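Local coordinates for protein GTP pyrophosphokinase YjbM (Bacillus subtilis, PDB 5DEC) that synthesises the alarmone (p)ppGpp by transferring pyrophosphate from ATP to GDP or GTP, working as an allosterically activated homotetramer, probably with a minor role in the stringent response, at residues B[47-52]-B[84-89]; B[52-57]-B[78-83]; B[91-96]-B[149-154]; B[107-112]-B[127-132]; B[121-126]-B[155-160]. One frame throughout, in Å; residues are numbered along the deposited sequence.

Interaction 1: residues B[47-52]-B[84-89]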
# COMPACT_ATOMS: atom_id res chain seq x y z
N ILE B 47 17.75 -9.67 -1.54
CA ILE B 47 16.88 -8.76 -2.28
C ILE B 47 16.80 -7.41 -1.58
O ILE B 47 16.51 -7.32 -0.39
CB ILE B 47 15.47 -9.34 -2.44
CG1 ILE B 47 15.50 -10.58 -3.34
CG2 ILE B 47 14.51 -8.28 -2.98
CD1 ILE B 47 14.14 -11.21 -3.53
N GLU B 48 17.05 -6.36 -2.33
CA GLU B 48 16.96 -5.03 -1.76
C GLU B 48 15.53 -4.49 -1.96
O GLU B 48 14.89 -4.06 -1.01
CB GLU B 48 18.02 -4.12 -2.41
CG GLU B 48 18.26 -2.85 -1.67
CD GLU B 48 19.10 -3.07 -0.42
OE1 GLU B 48 19.39 -4.24 -0.07
OE2 GLU B 48 19.48 -2.06 0.20
N PHE B 49 15.02 -4.50 -3.19
CA PHE B 49 13.60 -4.23 -3.38
C PHE B 49 13.07 -4.84 -4.68
O PHE B 49 13.82 -5.39 -5.48
CB PHE B 49 13.30 -2.72 -3.35
CG PHE B 49 13.90 -1.94 -4.50
CD1 PHE B 49 15.22 -1.51 -4.46
CD2 PHE B 49 13.11 -1.59 -5.59
CE1 PHE B 49 15.75 -0.76 -5.52
CE2 PHE B 49 13.64 -0.84 -6.65
CZ PHE B 49 14.96 -0.43 -6.62
N VAL B 50 11.75 -4.78 -4.84
CA VAL B 50 11.04 -5.45 -5.92
C VAL B 50 10.05 -4.50 -6.57
O VAL B 50 9.29 -3.86 -5.87
CB VAL B 50 10.28 -6.69 -5.40
CG1 VAL B 50 9.58 -7.41 -6.54
CG2 VAL B 50 11.22 -7.63 -4.67
N THR B 51 10.07 -4.40 -7.90
CA THR B 51 9.06 -3.62 -8.60
C THR B 51 8.36 -4.50 -9.62
O THR B 51 8.90 -5.53 -10.04
CB THR B 51 9.66 -2.41 -9.35
OG1 THR B 51 10.43 -2.86 -10.47
CG2 THR B 51 10.51 -1.56 -8.41
N GLY B 52 7.19 -4.06 -10.06
CA GLY B 52 6.45 -4.79 -11.07
C GLY B 52 5.60 -3.85 -11.90
O GLY B 52 5.18 -2.79 -11.45
N ARG B 84 10.86 -6.73 -11.48
CA ARG B 84 12.30 -6.54 -11.40
C ARG B 84 12.72 -6.71 -9.97
O ARG B 84 12.11 -6.13 -9.06
CB ARG B 84 12.71 -5.17 -11.92
CG ARG B 84 12.30 -5.02 -13.37
CD ARG B 84 13.02 -3.94 -14.13
NE ARG B 84 12.63 -4.03 -15.54
CZ ARG B 84 12.58 -3.00 -16.37
NH1 ARG B 84 12.95 -1.80 -15.96
NH2 ARG B 84 12.21 -3.20 -17.63
N ILE B 85 13.75 -7.53 -9.79
CA ILE B 85 14.27 -7.79 -8.46
C ILE B 85 15.65 -7.13 -8.41
O ILE B 85 16.51 -7.47 -9.22
CB ILE B 85 14.38 -9.30 -8.17
CG1 ILE B 85 13.00 -9.98 -8.29
CG2 ILE B 85 14.96 -9.53 -6.80
CD1 ILE B 85 13.05 -11.54 -8.14
N MET B 86 15.85 -6.21 -7.47
CA MET B 86 17.13 -5.50 -7.35
C MET B 86 17.92 -6.05 -6.17
O MET B 86 17.38 -6.19 -5.08
CB MET B 86 16.90 -4.00 -7.16
CG MET B 86 17.05 -3.19 -8.45
SD MET B 86 15.91 -3.72 -9.74
CE MET B 86 14.35 -3.19 -9.08
N CYS B 87 19.19 -6.35 -6.40
CA CYS B 87 20.06 -6.92 -5.38
C CYS B 87 21.26 -6.01 -5.11
O CYS B 87 21.72 -5.32 -6.01
CB CYS B 87 20.56 -8.30 -5.82
SG CYS B 87 19.27 -9.41 -6.43
N GLN B 88 21.78 -6.05 -3.89
CA GLN B 88 22.95 -5.26 -3.52
C GLN B 88 24.23 -5.74 -4.20
O GLN B 88 25.01 -4.93 -4.70
CB GLN B 88 23.12 -5.32 -2.02
CG GLN B 88 23.91 -4.20 -1.42
CD GLN B 88 23.61 -4.07 0.05
OE1 GLN B 88 23.87 -4.98 0.83
NE2 GLN B 88 23.02 -2.94 0.44
N PHE B 89 24.44 -7.05 -4.20
CA PHE B 89 25.69 -7.63 -4.71
C PHE B 89 25.44 -8.56 -5.89
O PHE B 89 24.40 -9.22 -5.98
CB PHE B 89 26.43 -8.40 -3.61
CG PHE B 89 26.80 -7.56 -2.43
CD1 PHE B 89 27.91 -6.74 -2.47
CD2 PHE B 89 26.02 -7.57 -1.28
CE1 PHE B 89 28.26 -5.95 -1.36
CE2 PHE B 89 26.35 -6.78 -0.17
CZ PHE B 89 27.47 -5.97 -0.22
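Phe49 pairs with Met86, Val50 with Ile85 and Thr51 with Arg84 where strands 49-52 and 84-87 run antiparallel, their axes coming within 4.9 Å and 160° apart in direction. Met86 N donates almost straight to Phe49 O (3.0 Å), while Met86 O receives Glu48 N at 2.8 Å and, weakly, Phe49 N. Two residues facing one make a classic beta bulge, just where the edge strand begins. Above it Met86 bends at chi2 and chi3 and wraps the Phe49 ring: its CB sits over one face in a CH-pi contact, 4.1 Å from the centroid, its CE reaches Phe49 CE2 at 3.5 Å, and its SD makes an oblique Met-aromatic contact. A flexible thioether suits this place, since it can follow the contour of a ring. Thr51 turns OG1 between its backbone N and carbonyl carbon (chi1 70°), which lays it beside Arg84 CB at 3.6 Å. On the other side of the sheet Ile47 CG1 meets Ile85 CG2 (3.7 Å), and helices 11-38 and 90-102 cover this branched pair. Glu48 and Phe49 bind the allosteric alarmone shared between two subunits, and Arg84 binds ATP; the paired segments thus carry residues of both sites.

Interaction 2: residues B[52-57]-B[78-83]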
# COMPACT_ATOMS: atom_id res chain seq x y z
N GLY B 52 7.19 -4.06 -10.06
CA GLY B 52 6.45 -4.79 -11.07
C GLY B 52 5.60 -3.85 -11.90
O GLY B 52 5.18 -2.79 -11.45
N ARG B 53 5.34 -4.26 -13.13
CA ARG B 53 4.70 -3.41 -14.11
C ARG B 53 4.02 -4.25 -15.19
O ARG B 53 4.59 -5.25 -15.65
CB ARG B 53 5.75 -2.44 -14.69
CG ARG B 53 5.70 -2.20 -16.17
CD ARG B 53 4.58 -1.28 -16.57
NE ARG B 53 4.77 0.11 -16.20
CZ ARG B 53 5.42 0.99 -16.95
NH1 ARG B 53 5.96 0.60 -18.10
NH2 ARG B 53 5.53 2.25 -16.55
N VAL B 54 2.81 -3.85 -15.59
CA VAL B 54 2.20 -4.39 -16.80
C VAL B 54 2.40 -3.40 -17.94
O VAL B 54 2.17 -2.20 -17.77
CB VAL B 54 0.69 -4.69 -16.61
CG1 VAL B 54 0.03 -5.02 -17.95
CG2 VAL B 54 0.51 -5.82 -15.63
N LYS B 55 2.82 -3.90 -19.09
CA LYS B 55 3.14 -3.06 -20.24
C LYS B 55 1.93 -2.25 -20.72
O LYS B 55 0.85 -2.79 -20.89
CB LYS B 55 3.64 -3.94 -21.38
CG LYS B 55 4.75 -3.33 -22.21
CD LYS B 55 5.63 -4.40 -22.84
CE LYS B 55 7.06 -3.91 -23.00
NZ LYS B 55 7.84 -4.78 -23.92
N PRO B 56 2.12 -0.93 -20.92
CA PRO B 56 1.03 -0.12 -21.46
C PRO B 56 0.63 -0.60 -22.86
O PRO B 56 1.48 -1.11 -23.59
CB PRO B 56 1.62 1.30 -21.49
CG PRO B 56 2.76 1.27 -20.52
CD PRO B 56 3.31 -0.13 -20.59
N VAL B 57 -0.64 -0.47 -23.19
CA VAL B 57 -1.19 -0.94 -24.45
C VAL B 57 -0.39 -0.44 -25.67
O VAL B 57 -0.11 -1.21 -26.59
CB VAL B 57 -2.66 -0.52 -24.59
CG1 VAL B 57 -3.25 -1.07 -25.87
CG2 VAL B 57 -3.44 -1.01 -23.39
N GLN B 78 6.24 -12.40 -23.87
CA GLN B 78 6.71 -12.90 -22.59
C GLN B 78 6.77 -11.83 -21.50
O GLN B 78 6.92 -12.15 -20.33
CB GLN B 78 8.10 -13.50 -22.74
CG GLN B 78 8.12 -14.77 -23.55
CD GLN B 78 9.51 -15.34 -23.63
OE1 GLN B 78 10.50 -14.60 -23.58
NE2 GLN B 78 9.60 -16.66 -23.76
N ASP B 79 6.67 -10.56 -21.89
CA ASP B 79 6.91 -9.48 -20.93
C ASP B 79 5.77 -8.47 -20.85
O ASP B 79 5.97 -7.32 -20.46
CB ASP B 79 8.19 -8.75 -21.28
CG ASP B 79 8.13 -8.08 -22.64
OD1 ASP B 79 7.39 -8.58 -23.52
OD2 ASP B 79 8.80 -7.05 -22.82
N ILE B 80 4.56 -8.91 -21.17
CA ILE B 80 3.39 -8.09 -20.92
C ILE B 80 3.34 -7.81 -19.43
O ILE B 80 3.14 -6.67 -19.00
CB ILE B 80 2.12 -8.78 -21.42
CG1 ILE B 80 2.17 -8.89 -22.94
CG2 ILE B 80 0.88 -8.00 -20.98
CD1 ILE B 80 1.11 -9.80 -23.52
N ALA B 81 3.57 -8.86 -18.64
CA ALA B 81 3.74 -8.71 -17.20
C ALA B 81 5.23 -8.81 -16.86
O ALA B 81 5.92 -9.71 -17.36
CB ALA B 81 2.95 -9.77 -16.46
N GLY B 82 5.72 -7.91 -16.02
CA GLY B 82 7.14 -7.95 -15.67
C GLY B 82 7.42 -7.58 -14.23
O GLY B 82 6.78 -6.70 -13.67
N LEU B 83 8.40 -8.24 -13.63
CA LEU B 83 8.89 -7.82 -12.32
C LEU B 83 10.37 -7.56 -12.39
O LEU B 83 11.07 -8.09 -13.27
CB LEU B 83 8.59 -8.84 -11.22
CG LEU B 83 7.16 -8.71 -10.70
CD1 LEU B 83 6.23 -9.60 -11.51
CD2 LEU B 83 7.07 -9.00 -9.22
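Lys55 and Asp79 form a salt bridge, 2.7 Å between Lys55 NZ and Asp79 OD2. The ammonium meets that oxygen from above the carboxylate plane, 37° out of it. Asp79 CG lies between its own backbone N and carbonyl carbon (chi1 63°), which swings the acid toward the long lysine, while OD1 makes a second salt bridge to Lys63. Both lysines and Asp79 bind ATP, and Asp79 also binds magnesium, so the carboxylate lies at the nucleotide site of the RelA/SpoT synthetase fold. The antiparallel backbones share three bonds: Arg53 N to Gly82 O and Gly82 N to Arg53 O, both 2.9 Å, then Lys55 N to Ile80 O at 2.8 Å. Val54 CA makes a CA-H...O contact to Ile80 O between them, and Gly52 CA another to Gly82 O (3.2 Å) just outside. Apolar packing is slight. Leu83 CG comes to 4.0 Å from Gly52 CA, where any CB would be tight; Val54 and Ala81 turn to the same face as Leu83, toward helix 11-38.

Interaction 3: residues B[91-96]-B[149-154]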
# COMPACT_ATOMS: atom_id res chain seq x y z
N ASP B 91 26.68 -11.42 -6.38
CA ASP B 91 26.50 -12.81 -5.92
C ASP B 91 25.08 -13.05 -5.38
O ASP B 91 24.62 -14.19 -5.31
CB ASP B 91 27.53 -13.17 -4.85
CG ASP B 91 27.92 -14.64 -4.90
OD1 ASP B 91 27.15 -15.49 -4.40
OD2 ASP B 91 28.99 -14.96 -5.47
N ASP B 92 24.39 -11.98 -5.01
CA ASP B 92 23.00 -12.11 -4.60
C ASP B 92 22.13 -12.61 -5.74
O ASP B 92 21.10 -13.22 -5.50
CB ASP B 92 22.45 -10.78 -4.10
CG ASP B 92 23.01 -10.40 -2.76
OD1 ASP B 92 23.39 -11.32 -2.01
OD2 ASP B 92 23.07 -9.18 -2.46
N ILE B 93 22.54 -12.34 -6.98
CA ILE B 93 21.72 -12.69 -8.13
C ILE B 93 21.59 -14.21 -8.28
O ILE B 93 20.49 -14.72 -8.47
CB ILE B 93 22.28 -12.06 -9.41
CG1 ILE B 93 22.13 -10.55 -9.30
CG2 ILE B 93 21.54 -12.56 -10.64
CD1 ILE B 93 22.78 -9.80 -10.41
N GLN B 94 22.69 -14.93 -8.12
CA GLN B 94 22.66 -16.39 -8.21
C GLN B 94 21.80 -16.96 -7.09
O GLN B 94 21.09 -17.94 -7.29
CB GLN B 94 24.09 -16.96 -8.14
CG GLN B 94 24.17 -18.47 -8.29
CD GLN B 94 23.62 -18.97 -9.62
OE1 GLN B 94 23.71 -18.29 -10.64
NE2 GLN B 94 23.05 -20.17 -9.60
N ILE B 95 21.85 -16.34 -5.91
CA ILE B 95 21.04 -16.78 -4.78
C ILE B 95 19.55 -16.62 -5.07
O ILE B 95 18.78 -17.56 -4.87
CB ILE B 95 21.42 -15.99 -3.50
CG1 ILE B 95 22.83 -16.38 -3.05
CG2 ILE B 95 20.42 -16.26 -2.39
CD1 ILE B 95 23.35 -15.58 -1.88
N VAL B 96 19.16 -15.47 -5.62
CA VAL B 96 17.75 -15.23 -5.94
C VAL B 96 17.30 -16.19 -7.04
O VAL B 96 16.20 -16.78 -6.96
CB VAL B 96 17.50 -13.76 -6.37
CG1 VAL B 96 16.07 -13.58 -6.85
CG2 VAL B 96 17.80 -12.81 -5.22
N ILE B 149 16.50 -9.93 -12.80
CA ILE B 149 17.25 -9.77 -11.57
C ILE B 149 18.48 -8.89 -11.88
O ILE B 149 19.22 -9.19 -12.81
CB ILE B 149 17.67 -11.12 -11.00
CG1 ILE B 149 16.50 -12.13 -11.10
CG2 ILE B 149 18.18 -10.98 -9.54
CD1 ILE B 149 16.90 -13.53 -10.68
N ARG B 150 18.68 -7.82 -11.12
CA ARG B 150 19.71 -6.83 -11.41
C ARG B 150 20.36 -6.34 -10.14
O ARG B 150 19.69 -6.27 -9.12
CB ARG B 150 19.11 -5.61 -12.12
CG ARG B 150 18.37 -5.86 -13.41
CD ARG B 150 17.66 -4.59 -13.83
NE ARG B 150 17.19 -4.64 -15.21
CZ ARG B 150 16.58 -3.63 -15.82
NH1 ARG B 150 16.37 -2.50 -15.16
NH2 ARG B 150 16.20 -3.75 -17.08
N THR B 151 21.63 -5.95 -10.19
CA THR B 151 22.15 -5.17 -9.08
C THR B 151 21.57 -3.77 -9.16
O THR B 151 21.02 -3.38 -10.19
CB THR B 151 23.70 -5.07 -9.05
OG1 THR B 151 24.15 -4.45 -10.26
CG2 THR B 151 24.34 -6.46 -8.94
N LEU B 152 21.69 -3.03 -8.06
CA LEU B 152 21.27 -1.64 -8.01
C LEU B 152 21.94 -0.81 -9.11
O LEU B 152 21.28 0.01 -9.76
CB LEU B 152 21.60 -1.05 -6.63
CG LEU B 152 20.86 -1.67 -5.42
CD1 LEU B 152 21.44 -1.21 -4.07
CD2 LEU B 152 19.38 -1.35 -5.50
N ALA B 153 23.23 -1.02 -9.31
CA ALA B 153 24.00 -0.26 -10.28
C ALA B 153 23.60 -0.59 -11.72
O ALA B 153 23.48 0.30 -12.56
CB ALA B 153 25.50 -0.50 -10.07
N MET B 154 23.40 -1.88 -12.00
CA MET B 154 22.83 -2.34 -13.28
C MET B 154 21.47 -1.71 -13.54
O MET B 154 21.15 -1.30 -14.65
CB MET B 154 22.65 -3.86 -13.27
CG MET B 154 23.93 -4.66 -13.25
SD MET B 154 23.67 -6.37 -12.72
CE MET B 154 22.43 -6.98 -13.76
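Ile93 and Ile149 slide past each other in opposite directions, with CG2 of Ile93 3.9 Å from CG2 of Ile149. Chi1 of -67° in Ile93 and -43° in Ile149 sets CG1 beside the backbone N and leaves CG2 anti to it, turning the two short branches onto one another. The long branches go separate ways. CD1 of Ile149 runs to Val96 CG1 (3.9 Å), whereas CD1 of Ile93 reaches Thr151 CG2 at 4.0 Å, the two side chains crossing at about a right angle, and lies 4.2 Å from Met154 SD. Helix 90-102 thus packs on the mixed sheet, its segment 91-96 at 161° to strand 149-151, and the isoleucines and Val96 give the seam a stiff, branched apolar surface. Thr151 is N-cap of helix 152-167: its OG1 accepts from Met154 N at 3.2 Å, and Thr151 N bonds weakly back to Met154 SD, a capping box with sulfur as the reciprocal acceptor. The same hydroxyl is bonded to Asp191 of helix 174-202, while the methyl stays turned to Ile93.

Interaction 4: residues B[107-112]-B[127-132]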
# COMPACT_ATOMS: atom_id res chain seq x y z
N THR B 107 6.20 -22.18 -12.46
CA THR B 107 7.26 -22.92 -13.12
C THR B 107 8.07 -22.01 -14.04
O THR B 107 7.51 -21.17 -14.75
CB THR B 107 6.70 -24.12 -13.93
OG1 THR B 107 5.87 -23.65 -14.99
CG2 THR B 107 5.90 -25.05 -13.03
N VAL B 108 9.38 -22.19 -14.04
CA VAL B 108 10.26 -21.42 -14.90
C VAL B 108 10.28 -22.06 -16.29
O VAL B 108 10.50 -23.25 -16.42
CB VAL B 108 11.68 -21.34 -14.31
CG1 VAL B 108 12.63 -20.62 -15.27
CG2 VAL B 108 11.65 -20.66 -12.92
N VAL B 109 10.01 -21.26 -17.32
CA VAL B 109 9.92 -21.80 -18.68
C VAL B 109 11.00 -21.26 -19.61
O VAL B 109 11.17 -21.78 -20.72
CB VAL B 109 8.54 -21.52 -19.32
CG1 VAL B 109 7.46 -22.30 -18.58
CG2 VAL B 109 8.23 -20.03 -19.32
N ASP B 110 11.71 -20.22 -19.19
CA ASP B 110 12.78 -19.67 -20.01
C ASP B 110 13.73 -18.83 -19.16
O ASP B 110 13.37 -18.39 -18.06
CB ASP B 110 12.19 -18.81 -21.14
CG ASP B 110 13.18 -18.56 -22.28
OD1 ASP B 110 14.18 -19.31 -22.40
OD2 ASP B 110 12.96 -17.60 -23.05
N GLN B 111 14.93 -18.61 -19.67
CA GLN B 111 15.91 -17.76 -19.00
C GLN B 111 16.97 -17.26 -19.97
O GLN B 111 17.21 -17.89 -21.00
CB GLN B 111 16.56 -18.52 -17.84
CG GLN B 111 17.46 -19.68 -18.25
CD GLN B 111 18.18 -20.29 -17.06
OE1 GLN B 111 18.82 -19.57 -16.27
NE2 GLN B 111 18.08 -21.60 -16.91
N ARG B 112 17.60 -16.13 -19.66
CA ARG B 112 18.74 -15.68 -20.44
C ARG B 112 19.58 -14.73 -19.61
O ARG B 112 19.05 -13.86 -18.90
CB ARG B 112 18.29 -15.03 -21.76
CG ARG B 112 19.45 -14.50 -22.60
CD ARG B 112 18.99 -13.95 -23.94
NE ARG B 112 20.11 -13.45 -24.73
CZ ARG B 112 20.01 -13.03 -25.99
NH1 ARG B 112 18.83 -13.06 -26.60
NH2 ARG B 112 21.08 -12.60 -26.64
N HIS B 127 17.55 -12.47 -16.95
CA HIS B 127 16.13 -12.62 -17.21
C HIS B 127 15.66 -14.05 -17.01
O HIS B 127 16.35 -15.00 -17.39
CB HIS B 127 15.78 -12.20 -18.64
CG HIS B 127 16.07 -10.78 -18.97
ND1 HIS B 127 15.50 -10.12 -20.04
CD2 HIS B 127 16.87 -9.85 -18.36
CE1 HIS B 127 15.93 -8.88 -20.09
NE2 HIS B 127 16.77 -8.69 -19.08
N LEU B 128 14.48 -14.20 -16.43
CA LEU B 128 13.78 -15.47 -16.57
C LEU B 128 12.30 -15.22 -16.80
O LEU B 128 11.78 -14.14 -16.53
CB LEU B 128 14.02 -16.38 -15.37
CG LEU B 128 13.67 -15.96 -13.96
CD1 LEU B 128 12.26 -16.35 -13.62
CD2 LEU B 128 14.63 -16.67 -13.03
N VAL B 129 11.62 -16.23 -17.31
CA VAL B 129 10.20 -16.13 -17.60
C VAL B 129 9.50 -17.25 -16.86
O VAL B 129 9.92 -18.39 -16.98
CB VAL B 129 9.91 -16.25 -19.10
CG1 VAL B 129 8.42 -16.16 -19.34
CG2 VAL B 129 10.67 -15.17 -19.90
N VAL B 130 8.45 -16.94 -16.11
CA VAL B 130 7.73 -17.98 -15.39
C VAL B 130 6.32 -18.11 -15.92
O VAL B 130 5.74 -17.17 -16.47
CB VAL B 130 7.64 -17.70 -13.85
CG1 VAL B 130 9.01 -17.51 -13.23
CG2 VAL B 130 6.76 -16.49 -13.57
N LEU B 131 5.75 -19.30 -15.74
CA LEU B 131 4.36 -19.51 -16.06
C LEU B 131 3.58 -19.55 -14.74
O LEU B 131 3.75 -20.47 -13.94
CB LEU B 131 4.18 -20.81 -16.86
CG LEU B 131 2.82 -21.03 -17.51
CD1 LEU B 131 2.56 -19.95 -18.54
CD2 LEU B 131 2.75 -22.43 -18.17
N TYR B 132 2.75 -18.53 -14.51
CA TYR B 132 2.08 -18.35 -13.22
C TYR B 132 0.62 -18.82 -13.32
O TYR B 132 -0.14 -18.26 -14.12
CB TYR B 132 2.14 -16.87 -12.77
CG TYR B 132 1.60 -16.65 -11.37
CD1 TYR B 132 2.35 -17.01 -10.26
CD2 TYR B 132 0.34 -16.09 -11.15
CE1 TYR B 132 1.88 -16.82 -8.97
CE2 TYR B 132 -0.15 -15.90 -9.87
CZ TYR B 132 0.63 -16.27 -8.78
OH TYR B 132 0.19 -16.10 -7.48
O HOH W 1 2.80 -23.00 -13.89
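Val109 and Asp110 both face Val129, a classic beta bulge that shifts the register of two antiparallel strands by one residue. Val129 O takes a good bond from Val109 N (2.9 Å) and a weak one from Asp110 N; Val129 N answers to Asp110 O at 2.9 Å, 45° out of the carbonyl plane. With chi1 at -66°, Val109 CG1 lies anti to the carbonyl carbon, 4.0 Å from Leu131 CB, and Val109 CG2 falls between that carbon and the backbone N, 3.9 Å from Val129 CG1. On the other face Val108 CG2 touches Val130 CG1 (4.1 Å), a branched pair suited to the side covered by helix 90-102. A water donates to Leu131 O and reaches Thr107 OG1 weakly. Toward the other end Arg112 N to His127 O and His127 N to Arg112 O are both 2.8 Å backbone bonds. Both residues bind the product alarmone, and His127 NE2 is bonded to Tyr123. Because the backbones carry the pairing, these two side chains are not needed for it.

Interaction 5: residues B[121-126]-B[155-160]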
# COMPACT_ATOMS: atom_id res chain seq x y z
N SER B 121 26.23 -2.28 -25.80
CA SER B 121 26.25 -0.95 -25.18
C SER B 121 26.58 -1.02 -23.70
O SER B 121 26.88 -0.01 -23.08
CB SER B 121 24.92 -0.20 -25.35
OG SER B 121 23.97 -0.67 -24.41
N GLY B 122 26.47 -2.21 -23.11
CA GLY B 122 26.70 -2.37 -21.69
C GLY B 122 25.53 -2.82 -20.83
O GLY B 122 25.63 -2.77 -19.60
N TYR B 123 24.44 -3.27 -21.45
CA TYR B 123 23.27 -3.74 -20.70
C TYR B 123 23.63 -4.96 -19.88
O TYR B 123 24.19 -5.91 -20.40
CB TYR B 123 22.09 -4.08 -21.63
CG TYR B 123 20.84 -4.61 -20.93
CD1 TYR B 123 19.95 -3.74 -20.29
CD2 TYR B 123 20.55 -5.97 -20.92
CE1 TYR B 123 18.81 -4.23 -19.65
CE2 TYR B 123 19.41 -6.46 -20.29
CZ TYR B 123 18.54 -5.59 -19.66
OH TYR B 123 17.41 -6.07 -19.04
N ARG B 124 23.36 -4.89 -18.59
CA ARG B 124 23.59 -6.00 -17.67
C ARG B 124 22.29 -6.34 -16.93
O ARG B 124 21.70 -5.46 -16.28
CB ARG B 124 24.70 -5.59 -16.71
CG ARG B 124 26.02 -5.33 -17.42
CD ARG B 124 26.94 -4.43 -16.58
NE ARG B 124 27.24 -4.97 -15.27
CZ ARG B 124 27.11 -4.28 -14.13
NH1 ARG B 124 26.64 -3.04 -14.16
NH2 ARG B 124 27.42 -4.85 -12.98
N SER B 125 21.86 -7.61 -17.00
CA SER B 125 20.62 -8.08 -16.35
C SER B 125 20.44 -9.58 -16.52
O SER B 125 20.83 -10.15 -17.54
CB SER B 125 19.39 -7.34 -16.90
OG SER B 125 18.20 -7.66 -16.19
N TYR B 126 19.88 -10.25 -15.52
CA TYR B 126 19.49 -11.64 -15.71
C TYR B 126 17.98 -11.74 -15.92
O TYR B 126 17.21 -11.17 -15.15
CB TYR B 126 19.89 -12.48 -14.51
CG TYR B 126 19.43 -13.92 -14.61
CD1 TYR B 126 20.19 -14.86 -15.29
CD2 TYR B 126 18.23 -14.32 -14.02
CE1 TYR B 126 19.77 -16.17 -15.37
CE2 TYR B 126 17.81 -15.63 -14.11
CZ TYR B 126 18.58 -16.55 -14.78
OH TYR B 126 18.16 -17.86 -14.86
N ASN B 155 20.63 -1.70 -12.51
CA ASN B 155 19.29 -1.16 -12.68
C ASN B 155 19.35 0.34 -12.97
O ASN B 155 18.62 0.87 -13.80
CB ASN B 155 18.43 -1.42 -11.43
CG ASN B 155 17.00 -0.95 -11.60
OD1 ASN B 155 16.32 -1.36 -12.54
ND2 ASN B 155 16.52 -0.12 -10.68
N PHE B 156 20.25 1.02 -12.27
CA PHE B 156 20.43 2.46 -12.49
C PHE B 156 20.84 2.73 -13.95
O PHE B 156 20.21 3.54 -14.65
CB PHE B 156 21.47 3.01 -11.51
CG PHE B 156 21.79 4.46 -11.69
CD1 PHE B 156 20.85 5.35 -12.19
CD2 PHE B 156 23.03 4.94 -11.32
CE1 PHE B 156 21.16 6.69 -12.36
CE2 PHE B 156 23.34 6.30 -11.47
CZ PHE B 156 22.40 7.16 -11.97
N TRP B 157 21.88 2.05 -14.39
CA TRP B 157 22.35 2.23 -15.78
C TRP B 157 21.25 1.91 -16.80
O TRP B 157 21.03 2.67 -17.75
CB TRP B 157 23.59 1.38 -16.07
CG TRP B 157 24.10 1.66 -17.43
CD1 TRP B 157 24.98 2.62 -17.79
CD2 TRP B 157 23.68 1.01 -18.65
NE1 TRP B 157 25.18 2.61 -19.16
CE2 TRP B 157 24.40 1.65 -19.70
CE3 TRP B 157 22.82 -0.03 -18.95
CZ2 TRP B 157 24.25 1.23 -21.03
CZ3 TRP B 157 22.66 -0.41 -20.25
CH2 TRP B 157 23.39 0.21 -21.29
N ALA B 158 20.56 0.78 -16.61
CA ALA B 158 19.52 0.39 -17.57
C ALA B 158 18.38 1.38 -17.64
O ALA B 158 17.76 1.58 -18.70
CB ALA B 158 18.99 -1.01 -17.25
N THR B 159 18.06 1.98 -16.50
CA THR B 159 16.99 2.98 -16.43
C THR B 159 17.36 4.22 -17.24
O THR B 159 16.51 4.79 -17.95
CB THR B 159 16.68 3.35 -14.96
OG1 THR B 159 16.22 2.18 -14.28
CG2 THR B 159 15.63 4.46 -14.87
N ILE B 160 18.62 4.64 -17.12
CA ILE B 160 19.11 5.78 -17.89
C ILE B 160 19.11 5.47 -19.38
O ILE B 160 18.67 6.28 -20.20
CB ILE B 160 20.54 6.19 -17.48
CG1 ILE B 160 20.58 6.65 -16.02
CG2 ILE B 160 21.06 7.30 -18.38
CD1 ILE B 160 19.71 7.85 -15.73
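Trp157 holds CG anti to its backbone N (chi1 -176°), and with chi2 at 88° this carries the indole from helix 152-167 to the loop at Gly122, while Tyr123, likewise anti, lays its ring beside Ala158. One face of the indole is met by the Gly122 backbone, its O offset toward the rim and its C 3.7 Å from Trp157 CH2. At the indole's edge and in its plane lies Ser121 OG, 3.3 Å from Trp157 CH2; that hydroxyl bonds to Glu161. Tyr123 CA approaches Trp157 CZ3 obliquely at 3.4 Å. Glycine fits the turn, its phi of 117° being awkward for a residue with a CB. Tyr123 CE1 touches Ala158 CB at 4.0 Å; so small a residue lets the ring lie close to the helix. The indole NE1 is satisfied by Leu180 O, which lets the ring be buried. Ser121, Ala158, Thr159, Ile160 and Glu161 all bind the product alarmone, consistent with loop and helix forming part of the wall of the product pocket in this RelA/SpoT synthetase.

In the fold
Interactions 1 and 2 are successive lengths of one antiparallel pair, sharing Gly52, with centres about 16 Å apart: the first reaches the allosteric site, the second the ATP and magnesium site. Interaction 3 lies about 7 Å from interaction 1, centre to centre, and is tied to it by probable backbone bonds such as Cys87 N to Arg150 O (2.8 Å). Interaction 4 pairs the far edge of the same sheet, where Val129 packs on Gln78 of interaction 2. Interaction 5 joins interaction 3 through Arg150 NH1 and Asn155 OD1 (2.9 Å); Asn155 also packs on Met86 of interaction 1. Interactions 2, 4 and 5 contribute product-binding residues, and Asp79 and His127 pack on Glu146, the inferred proton acceptor.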